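PDB 4HT4: nicking enzyme, which probably nicks one strand of plasmid DNA as a conjugative relaxase, starting transfer of antibiotic-resistance plasmids between staphylococci. Local coordinates for residues A[87-99]-A[172-185]. The protein carries 1 engineered substitution. Residues are numbered along the deposited sequence; the frame is centred on the assembly and turned at random.
Sequences IIGLPNEFDPNSN and WENVQNKHLEKNGF. With nucleotides of chain B.
Ile88 lies against one face of the Trp172 indole, its CD1 3.7 Å from the centroid of the six-membered ring and 16° off the normal, a clear CH-pi contact. With chi1 at 52°, CG1 sits between the backbone N and carbonyl carbon, and the chain then runs extended so that CD1 reaches over the ring while CB lies over the CE2-CZ2 bond and CG2 near CE2 and NE1. Leu90 CD2 meets the indole rim at CH2 from roughly a right angle, and Gln176 OE1 lies over the face opposite Ile88. Gln176 stretches out fully, bringing NE2 to 3.4 Å from Pro91 CD; a water weakly links this amide to Gly89 O.

Farther along, Phe94 wedges between the end of the helix and its own turn. Pro91 CG covers one ring face, Leu180 CD2 approaches CZ at 3.7 Å, and Phe185 CE2 comes to the edge near CE1. The two rings meet obliquely, planes 45° apart. Phe185 in turn takes Glu93 CG over one face, while Glu93 OE2 accepts a hydrogen bond from the backbone N of Ala1. The Asn183 amide crosses Phe94 at about a right angle, ND2 3.4 Å from Phe94 CZ.

A Schellman motif at Gly184 turns the chain so that Phe185 can pack here, and Asp95 N-caps helix 96-108. No direct hydrogen bond joins the segments, but the packed turn also faces DNA: Leu90 O accepts from N1 of guanine DG25 of chain B at 2.6 Å, and Asn92 N donates to O6. This is the connection from inner strand 81-89 to helix 96-108, with a type I turn from Pro91 to Phe94, packed on helix 162-182 in a MobA/MobL relaxase domain, here forming part of its DNA-binding surface.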
ATOM      1  N   ILE A  87      -3.272   4.774  -3.426  1.00 57.35           N
ATOM      2  CA  ILE A  87      -3.045   6.089  -2.843  1.00 67.80           C
ATOM      3  C   ILE A  87      -4.362   6.695  -2.376  1.00 61.82           C
ATOM      4  O   ILE A  87      -5.399   6.544  -3.027  1.00 66.84           O
ATOM      5  CB  ILE A  87      -2.294   7.049  -3.799  1.00 67.53           C
ATOM      6  CG1 ILE A  87      -3.215   7.581  -4.899  1.00 79.09           C
ATOM      7  CG2 ILE A  87      -1.086   6.357  -4.405  1.00 58.68           C
ATOM      8  CD1 ILE A  87      -2.590   8.679  -5.731  1.00 84.27           C
ATOM      9  N   ILE A  88      -4.323   7.358  -1.227  1.00 61.44           N
ATOM     10  CA  ILE A  88      -5.522   7.947  -0.649  1.00 66.73           C
ATOM     11  C   ILE A  88      -5.281   9.387  -0.225  1.00 63.43           C
ATOM     12  O   ILE A  88      -4.214   9.725   0.286  1.00 67.48           O
ATOM     13  CB  ILE A  88      -6.023   7.138   0.566  1.00 58.90           C
ATOM     14  CG1 ILE A  88      -4.888   6.919   1.570  1.00 49.02           C
ATOM     15  CG2 ILE A  88      -6.599   5.806   0.118  1.00 58.57           C
ATOM     16  CD1 ILE A  88      -5.280   6.066   2.757  1.00 38.96           C
ATOM     17  N   GLY A  89      -6.280  10.233  -0.446  1.00 59.74           N
ATOM     18  CA  GLY A  89      -6.202  11.622  -0.041  1.00 62.64           C
ATOM     19  C   GLY A  89      -6.485  11.774   1.440  1.00 61.34           C
ATOM     20  O   GLY A  89      -7.493  11.280   1.941  1.00 60.83           O
ATOM     21  N   LEU A  90      -5.586  12.453   2.144  1.00 56.46           N
ATOM     22  CA  LEU A  90      -5.760  12.699   3.570  1.00 67.87           C
ATOM     23  C   LEU A  90      -6.260  14.122   3.804  1.00 67.98           C
ATOM     24  O   LEU A  90      -5.825  15.052   3.127  1.00 66.83           O
ATOM     25  CB  LEU A  90      -4.442  12.475   4.313  1.00 72.77           C
ATOM     26  CG  LEU A  90      -3.830  11.078   4.208  1.00 62.17           C
ATOM     27  CD1 LEU A  90      -2.526  11.004   4.989  1.00 47.02           C
ATOM     28  CD2 LEU A  90      -4.812  10.034   4.707  1.00 56.77           C
ATOM     29  N   PRO A  91      -7.178  14.294   4.767  1.00 71.37           N
ATOM     30  CA  PRO A  91      -7.729  15.610   5.115  1.00 74.91           C
ATOM     31  C   PRO A  91      -6.643  16.562   5.608  1.00 77.12           C
ATOM     32  O   PRO A  91      -5.951  16.254   6.578  1.00 79.30           O
ATOM     33  CB  PRO A  91      -8.711  15.290   6.247  1.00 64.42           C
ATOM     34  CG  PRO A  91      -8.270  13.967   6.782  1.00 71.68           C
ATOM     35  CD  PRO A  91      -7.735  13.221   5.608  1.00 72.42           C
ATOM     36  N   ASN A  92      -6.506  17.706   4.944  1.00 73.88           N
ATOM     37  CA  ASN A  92      -5.426  18.643   5.243  1.00 79.09           C
ATOM     38  C   ASN A  92      -5.653  19.497   6.490  1.00 78.00           C
ATOM     39  O   ASN A  92      -4.793  20.295   6.864  1.00 74.47           O
ATOM     40  CB  ASN A  92      -5.133  19.534   4.033  1.00 67.17           C
ATOM     41  CG  ASN A  92      -6.330  20.358   3.612  1.00 74.70           C
ATOM     42  OD1 ASN A  92      -7.472  20.033   3.936  1.00 89.21           O
ATOM     43  ND2 ASN A  92      -6.073  21.434   2.876  1.00 86.40           N
ATOM     44  N   GLU A  93      -6.803  19.333   7.134  1.00 71.50           N
ATOM     45  CA  GLU A  93      -7.064  20.028   8.390  1.00 81.31           C
ATOM     46  C   GLU A  93      -6.554  19.216   9.574  1.00 80.59           C
ATOM     47  O   GLU A  93      -6.490  19.710  10.700  1.00 85.97           O
ATOM     48  CB  GLU A  93      -8.553  20.337   8.559  1.00 72.76           C
ATOM     49  CG  GLU A  93      -9.475  19.167   8.277  1.00 66.97           C
ATOM     50  CD  GLU A  93      -9.934  19.132   6.836  1.00 77.07           C
ATOM     51  OE1 GLU A  93      -9.896  20.193   6.177  1.00 74.03           O
ATOM     52  OE2 GLU A  93     -10.331  18.049   6.361  1.00 81.91           O
ATOM     53  N   PHE A  94      -6.191  17.967   9.308  1.00 78.90           N
ATOM     54  CA  PHE A  94      -5.639  17.095  10.334  1.00 78.31           C
ATOM     55  C   PHE A  94      -4.189  17.442  10.642  1.00 82.45           C
ATOM     56  O   PHE A  94      -3.430  17.838   9.755  1.00 74.28           O
ATOM     57  CB  PHE A  94      -5.710  15.633   9.892  1.00 69.87           C
ATOM     58  CG  PHE A  94      -6.992  14.945  10.259  1.00 82.01           C
ATOM     59  CD1 PHE A  94      -8.061  15.658  10.770  1.00 88.07           C
ATOM     60  CD2 PHE A  94      -7.125  13.578  10.087  1.00 71.82           C
ATOM     61  CE1 PHE A  94      -9.237  15.018  11.105  1.00 78.28           C
ATOM     62  CE2 PHE A  94      -8.298  12.934  10.421  1.00 73.84           C
ATOM     63  CZ  PHE A  94      -9.355  13.655  10.929  1.00 80.07           C
ATOM     64  N   ASP A  95      -3.810  17.286  11.905  1.00 88.22           N
ATOM     65  CA  ASP A  95      -2.413  17.381  12.300  1.00 83.88           C
ATOM     66  C   ASP A  95      -1.738  16.070  11.909  1.00 86.43           C
ATOM     67  O   ASP A  95      -2.414  15.051  11.776  1.00 82.03           O
ATOM     68  CB  ASP A  95      -2.299  17.630  13.805  1.00 82.20           C
ATOM     69  CG  ASP A  95      -3.011  16.576  14.625  1.00 94.22           C
ATOM     70  OD1 ASP A  95      -4.216  16.757  14.900  1.00101.63           O
ATOM     71  OD2 ASP A  95      -2.366  15.572  14.995  1.00 95.10           O
ATOM     72  N   PRO A  96      -0.409  16.097  11.697  1.00 81.82           N
ATOM     73  CA  PRO A  96       0.348  14.907  11.288  1.00 82.28           C
ATOM     74  C   PRO A  96       0.065  13.675  12.145  1.00 76.92           C
ATOM     75  O   PRO A  96      -0.149  12.594  11.598  1.00 76.44           O
ATOM     76  CB  PRO A  96       1.800  15.347  11.472  1.00 75.78           C
ATOM     77  CG  PRO A  96       1.769  16.800  11.219  1.00 78.41           C
ATOM     78  CD  PRO A  96       0.450  17.293  11.753  1.00 80.15           C
ATOM     79  N   ASN A  97       0.056  13.844  13.464  1.00 76.87           N
ATOM     80  CA  ASN A  97      -0.156  12.726  14.379  1.00 83.20           C
ATOM     81  C   ASN A  97      -1.490  12.014  14.166  1.00 79.24           C
ATOM     82  O   ASN A  97      -1.562  10.786  14.227  1.00 76.56           O
ATOM     83  CB  ASN A  97      -0.028  13.186  15.834  1.00 84.46           C
ATOM     84  N   SER A  98      -2.542  12.786  13.911  1.00 87.68           N
ATOM     85  CA  SER A  98      -3.863  12.218  13.670  1.00 87.95           C
ATOM     86  C   SER A  98      -3.989  11.724  12.232  1.00 75.38           C
ATOM     87  O   SER A  98      -4.760  10.807  11.948  1.00 67.51           O
ATOM     88  CB  SER A  98      -4.960  13.238  13.983  1.00 70.20           C
ATOM     89  OG  SER A  98      -4.808  14.407  13.198  1.00 83.95           O
ATOM     90  N   ASN A  99      -3.230  12.337  11.329  1.00 73.95           N
ATOM     91  CA  ASN A  99      -3.207  11.906   9.937  1.00 68.36           C
ATOM     92  C   ASN A  99      -2.535  10.548   9.792  1.00 78.01           C
ATOM     93  O   ASN A  99      -2.875   9.766   8.905  1.00 74.30           O
ATOM     94  CB  ASN A  99      -2.494  12.937   9.064  1.00 67.59           C
ATOM     95  CG  ASN A  99      -3.432  13.639   8.107  1.00 75.12           C
ATOM     96  OD1 ASN A  99      -4.473  13.098   7.731  1.00 70.57           O
ATOM     97  ND2 ASN A  99      -3.068  14.850   7.705  1.00 74.54           N
ATOM     98  N   TRP A 172     -12.835   3.203   3.033  1.00 62.57           N
ATOM     99  CA  TRP A 172     -12.012   4.393   3.216  1.00 61.10           C
ATOM    100  C   TRP A 172     -12.866   5.606   3.557  1.00 65.19           C
ATOM    101  O   TRP A 172     -12.432   6.499   4.282  1.00 62.93           O
ATOM    102  CB  TRP A 172     -11.159   4.665   1.973  1.00 64.13           C
ATOM    103  CG  TRP A 172     -10.428   5.970   2.029  1.00 64.80           C
ATOM    104  CD1 TRP A 172     -10.509   6.989   1.126  1.00 67.67           C
ATOM    105  CD2 TRP A 172      -9.519   6.408   3.047  1.00 53.92           C
ATOM    106  NE1 TRP A 172      -9.701   8.029   1.511  1.00 63.11           N
ATOM    107  CE2 TRP A 172      -9.083   7.698   2.689  1.00 57.25           C
ATOM    108  CE3 TRP A 172      -9.028   5.833   4.224  1.00 45.67           C
ATOM    109  CZ2 TRP A 172      -8.182   8.424   3.463  1.00 49.37           C
ATOM    110  CZ3 TRP A 172      -8.133   6.555   4.991  1.00 55.23           C
ATOM    111  CH2 TRP A 172      -7.721   7.837   4.608  1.00 50.87           C
ATOM    112  N   GLU A 173     -14.086   5.628   3.031  1.00 70.74           N
ATOM    113  CA  GLU A 173     -15.034   6.682   3.358  1.00 63.56           C
ATOM    114  C   GLU A 173     -15.421   6.598   4.828  1.00 63.83           C
ATOM    115  O   GLU A 173     -15.407   7.599   5.542  1.00 66.20           O
ATOM    116  CB  GLU A 173     -16.286   6.563   2.490  1.00 63.76           C
ATOM    117  CG  GLU A 173     -17.432   7.439   2.958  1.00 66.25           C
ATOM    118  CD  GLU A 173     -18.731   7.135   2.242  1.00 66.33           C
ATOM    119  OE1 GLU A 173     -18.725   7.077   0.996  1.00 68.63           O
ATOM    120  OE2 GLU A 173     -19.757   6.949   2.929  1.00 68.97           O
ATOM    121  N   ASN A 174     -15.765   5.393   5.271  1.00 63.65           N
ATOM    122  CA  ASN A 174     -16.207   5.172   6.642  1.00 63.73           C
ATOM    123  C   ASN A 174     -15.111   5.420   7.670  1.00 59.72           C
ATOM    124  O   ASN A 174     -15.349   6.045   8.703  1.00 81.92           O
ATOM    125  CB  ASN A 174     -16.761   3.755   6.794  1.00 68.62           C
ATOM    126  CG  ASN A 174     -18.021   3.532   5.983  1.00 78.96           C
ATOM    127  OD1 ASN A 174     -18.470   4.418   5.255  1.00 80.69           O
ATOM    128  ND2 ASN A 174     -18.594   2.340   6.099  1.00 70.84           N
ATOM    129  N   VAL A 175     -13.910   4.927   7.386  1.00 63.64           N
ATOM    130  CA  VAL A 175     -12.779   5.103   8.289  1.00 72.14           C
ATOM    131  C   VAL A 175     -12.397   6.577   8.409  1.00 66.16           C
ATOM    132  O   VAL A 175     -12.148   7.074   9.507  1.00 69.11           O
ATOM    133  CB  VAL A 175     -11.555   4.279   7.838  1.00 59.77           C
ATOM    134  CG1 VAL A 175     -10.335   4.624   8.679  1.00 46.70           C
ATOM    135  CG2 VAL A 175     -11.859   2.793   7.929  1.00 40.02           C
ATOM    136  N   GLN A 176     -12.364   7.272   7.278  1.00 61.87           N
ATOM    137  CA  GLN A 176     -12.003   8.684   7.265  1.00 67.51           C
ATOM    138  C   GLN A 176     -13.043   9.534   7.989  1.00 70.68           C
ATOM    139  O   GLN A 176     -12.692  10.402   8.788  1.00 67.08           O
ATOM    140  CB  GLN A 176     -11.827   9.182   5.831  1.00 65.14           C
ATOM    141  CG  GLN A 176     -11.387  10.628   5.737  1.00 71.28           C
ATOM    142  CD  GLN A 176     -11.109  11.057   4.314  1.00 64.66           C
ATOM    143  OE1 GLN A 176     -11.277  10.279   3.375  1.00 64.07           O
ATOM    144  NE2 GLN A 176     -10.680  12.300   4.146  1.00 60.52           N
ATOM    145  N   ASN A 177     -14.318   9.279   7.704  1.00 71.92           N
ATOM    146  CA  ASN A 177     -15.407   9.992   8.363  1.00 58.33           C
ATOM    147  C   ASN A 177     -15.408   9.770   9.871  1.00 65.48           C
ATOM    148  O   ASN A 177     -15.769  10.662  10.638  1.00 73.99           O
ATOM    149  CB  ASN A 177     -16.759   9.585   7.772  1.00 51.82           C
ATOM    150  CG  ASN A 177     -16.993  10.169   6.394  1.00 63.85           C
ATOM    151  OD1 ASN A 177     -16.478  11.236   6.062  1.00 64.82           O
ATOM    152  ND2 ASN A 177     -17.781   9.472   5.584  1.00 57.09           N
ATOM    153  N   LYS A 178     -14.999   8.576  10.284  1.00 60.29           N
ATOM    154  CA  LYS A 178     -14.921   8.238  11.699  1.00 60.20           C
ATOM    155  C   LYS A 178     -13.878   9.097  12.403  1.00 66.96           C
ATOM    156  O   LYS A 178     -14.127   9.632  13.483  1.00 72.63           O
ATOM    157  CB  LYS A 178     -14.584   6.758  11.872  1.00 67.37           C
ATOM    158  CG  LYS A 178     -14.368   6.333  13.313  1.00 73.94           C
ATOM    159  CD  LYS A 178     -13.973   4.868  13.393  1.00 88.32           C
ATOM    160  CE  LYS A 178     -13.682   4.449  14.822  1.00 90.23           C
ATOM    161  NZ  LYS A 178     -13.295   3.014  14.901  1.00 87.51           N
ATOM    162  N   HIS A 179     -12.709   9.227  11.784  1.00 75.09           N
ATOM    163  CA  HIS A 179     -11.636  10.039  12.348  1.00 77.38           C
ATOM    164  C   HIS A 179     -11.956  11.525  12.269  1.00 68.03           C
ATOM    165  O   HIS A 179     -11.504  12.308  13.104  1.00 72.74           O
ATOM    166  CB  HIS A 179     -10.310   9.742  11.647  1.00 71.69           C
ATOM    167  CG  HIS A 179      -9.625   8.514  12.156  1.00 68.41           C
ATOM    168  ND1 HIS A 179      -8.539   8.566  13.005  1.00 68.96           N
ATOM    169  CD2 HIS A 179      -9.873   7.200  11.946  1.00 71.18           C
ATOM    170  CE1 HIS A 179      -8.147   7.339  13.291  1.00 82.48           C
ATOM    171  NE2 HIS A 179      -8.939   6.490  12.661  1.00 65.92           N
ATOM    172  N   LEU A 180     -12.734  11.908  11.263  1.00 69.77           N
ATOM    173  CA  LEU A 180     -13.163  13.294  11.121  1.00 73.60           C
ATOM    174  C   LEU A 180     -14.102  13.683  12.257  1.00 75.36           C
ATOM    175  O   LEU A 180     -14.077  14.816  12.735  1.00 73.58           O
ATOM    176  CB  LEU A 180     -13.840  13.519   9.768  1.00 62.14           C
ATOM    177  CG  LEU A 180     -12.923  13.648   8.553  1.00 56.23           C
ATOM    178  CD1 LEU A 180     -13.744  13.761   7.280  1.00 56.30           C
ATOM    179  CD2 LEU A 180     -12.012  14.853   8.708  1.00 51.47           C
ATOM    180  N   GLU A 181     -14.924  12.733  12.688  1.00 67.32           N
ATOM    181  CA  GLU A 181     -15.846  12.965  13.791  1.00 67.74           C
ATOM    182  C   GLU A 181     -15.115  12.929  15.127  1.00 73.05           C
ATOM    183  O   GLU A 181     -15.408  13.716  16.028  1.00 83.28           O
ATOM    184  CB  GLU A 181     -16.963  11.923  13.778  1.00 65.81           C
ATOM    185  CG  GLU A 181     -17.861  11.963  14.999  1.00 79.12           C
ATOM    186  CD  GLU A 181     -19.006  10.980  14.904  1.00 92.28           C
ATOM    187  OE1 GLU A 181     -19.359  10.586  13.772  1.00 94.74           O
ATOM    188  OE2 GLU A 181     -19.551  10.600  15.962  1.00 97.27           O
ATOM    189  N   LYS A 182     -14.157  12.015  15.244  1.00 69.41           N
ATOM    190  CA  LYS A 182     -13.427  11.816  16.490  1.00 67.97           C
ATOM    191  C   LYS A 182     -12.599  13.038  16.875  1.00 67.89           C
ATOM    192  O   LYS A 182     -12.500  13.382  18.052  1.00 71.75           O
ATOM    193  CB  LYS A 182     -12.527  10.582  16.390  1.00 72.01           C
ATOM    194  N   ASN A 183     -12.009  13.694  15.880  1.00 70.55           N
ATOM    195  CA  ASN A 183     -11.174  14.863  16.134  1.00 85.12           C
ATOM    196  C   ASN A 183     -11.974  16.163  16.229  1.00 84.35           C
ATOM    197  O   ASN A 183     -11.415  17.226  16.497  1.00 72.01           O
ATOM    198  CB  ASN A 183     -10.068  14.981  15.081  1.00 77.63           C
ATOM    199  CG  ASN A 183      -9.094  13.819  15.128  1.00 70.87           C
ATOM    200  OD1 ASN A 183      -8.164  13.804  15.934  1.00 82.06           O
ATOM    201  ND2 ASN A 183      -9.303  12.838  14.259  1.00 64.37           N
ATOM    202  N   GLY A 184     -13.281  16.071  16.009  1.00 76.57           N
ATOM    203  CA  GLY A 184     -14.162  17.208  16.194  1.00 75.36           C
ATOM    204  C   GLY A 184     -14.328  18.091  14.972  1.00 80.39           C
ATOM    205  O   GLY A 184     -14.117  19.302  15.038  1.00 85.36           O
ATOM    206  N   PHE A 185     -14.714  17.484  13.855  1.00 72.91           N
ATOM    207  CA  PHE A 185     -14.979  18.231  12.632  1.00 63.11           C
ATOM    208  C   PHE A 185     -16.382  17.945  12.124  1.00 60.21           C
ATOM    209  O   PHE A 185     -16.848  16.807  12.171  1.00 65.18           O
ATOM    210  CB  PHE A 185     -13.955  17.884  11.551  1.00 76.72           C
ATOM    211  CG  PHE A 185     -12.558  18.319  11.878  1.00 76.72           C
ATOM    212  CD1 PHE A 185     -12.151  19.618  11.634  1.00 73.45           C
ATOM    213  CD2 PHE A 185     -11.651  17.430  12.429  1.00 73.68           C
ATOM    214  CE1 PHE A 185     -10.867  20.026  11.935  1.00 69.05           C
ATOM    215  CE2 PHE A 185     -10.364  17.833  12.732  1.00 72.12           C
ATOM    216  CZ  PHE A 185      -9.973  19.132  12.483  1.00 67.97           C
TER
ATOM    217  P    DG B  25      -9.552  21.148  -6.546  1.00 86.61           P
ATOM    218  OP1  DG B  25     -10.544  21.786  -5.651  1.00 95.23           O
ATOM    219  OP2  DG B  25      -9.601  21.404  -8.003  1.00 83.47           O
ATOM    220  O5'  DG B  25      -8.088  21.521  -6.027  1.00 74.55           O
ATOM    221  C5'  DG B  25      -7.825  21.446  -4.636  1.00 73.45           C
ATOM    222  C4'  DG B  25      -6.360  21.171  -4.369  1.00 66.89           C
ATOM    223  O4'  DG B  25      -6.168  21.096  -2.934  1.00 75.65           O
ATOM    224  C3'  DG B  25      -5.859  19.830  -4.872  1.00 85.21           C
ATOM    225  O3'  DG B  25      -4.445  19.814  -4.807  1.00 86.49           O
ATOM    226  C2'  DG B  25      -6.440  18.933  -3.792  1.00 82.83           C
ATOM    227  C1'  DG B  25      -6.020  19.738  -2.565  1.00 86.16           C
ATOM    228  N9   DG B  25      -6.815  19.494  -1.366  1.00 87.63           N
ATOM    229  C8   DG B  25      -7.797  20.305  -0.854  1.00 78.91           C
ATOM    230  N7   DG B  25      -8.334  19.837   0.236  1.00 87.10           N
ATOM    231  C5   DG B  25      -7.666  18.641   0.465  1.00 77.99           C
ATOM    232  C6   DG B  25      -7.823  17.696   1.505  1.00 68.45           C
ATOM    233  O6   DG B  25      -8.610  17.727   2.463  1.00 69.84           O
ATOM    234  N1   DG B  25      -6.944  16.627   1.357  1.00 82.40           N
ATOM    235  C2   DG B  25      -6.032  16.491   0.337  1.00 70.31           C
ATOM    236  N2   DG B  25      -5.275  15.386   0.372  1.00 66.75           N
ATOM    237  N3   DG B  25      -5.874  17.370  -0.646  1.00 69.54           N
ATOM    238  C4   DG B  25      -6.724  18.417  -0.515  1.00 86.52           C
TER
HETATM  239  O   HOH W   1      -9.110  14.199   2.403  1.00 59.51           O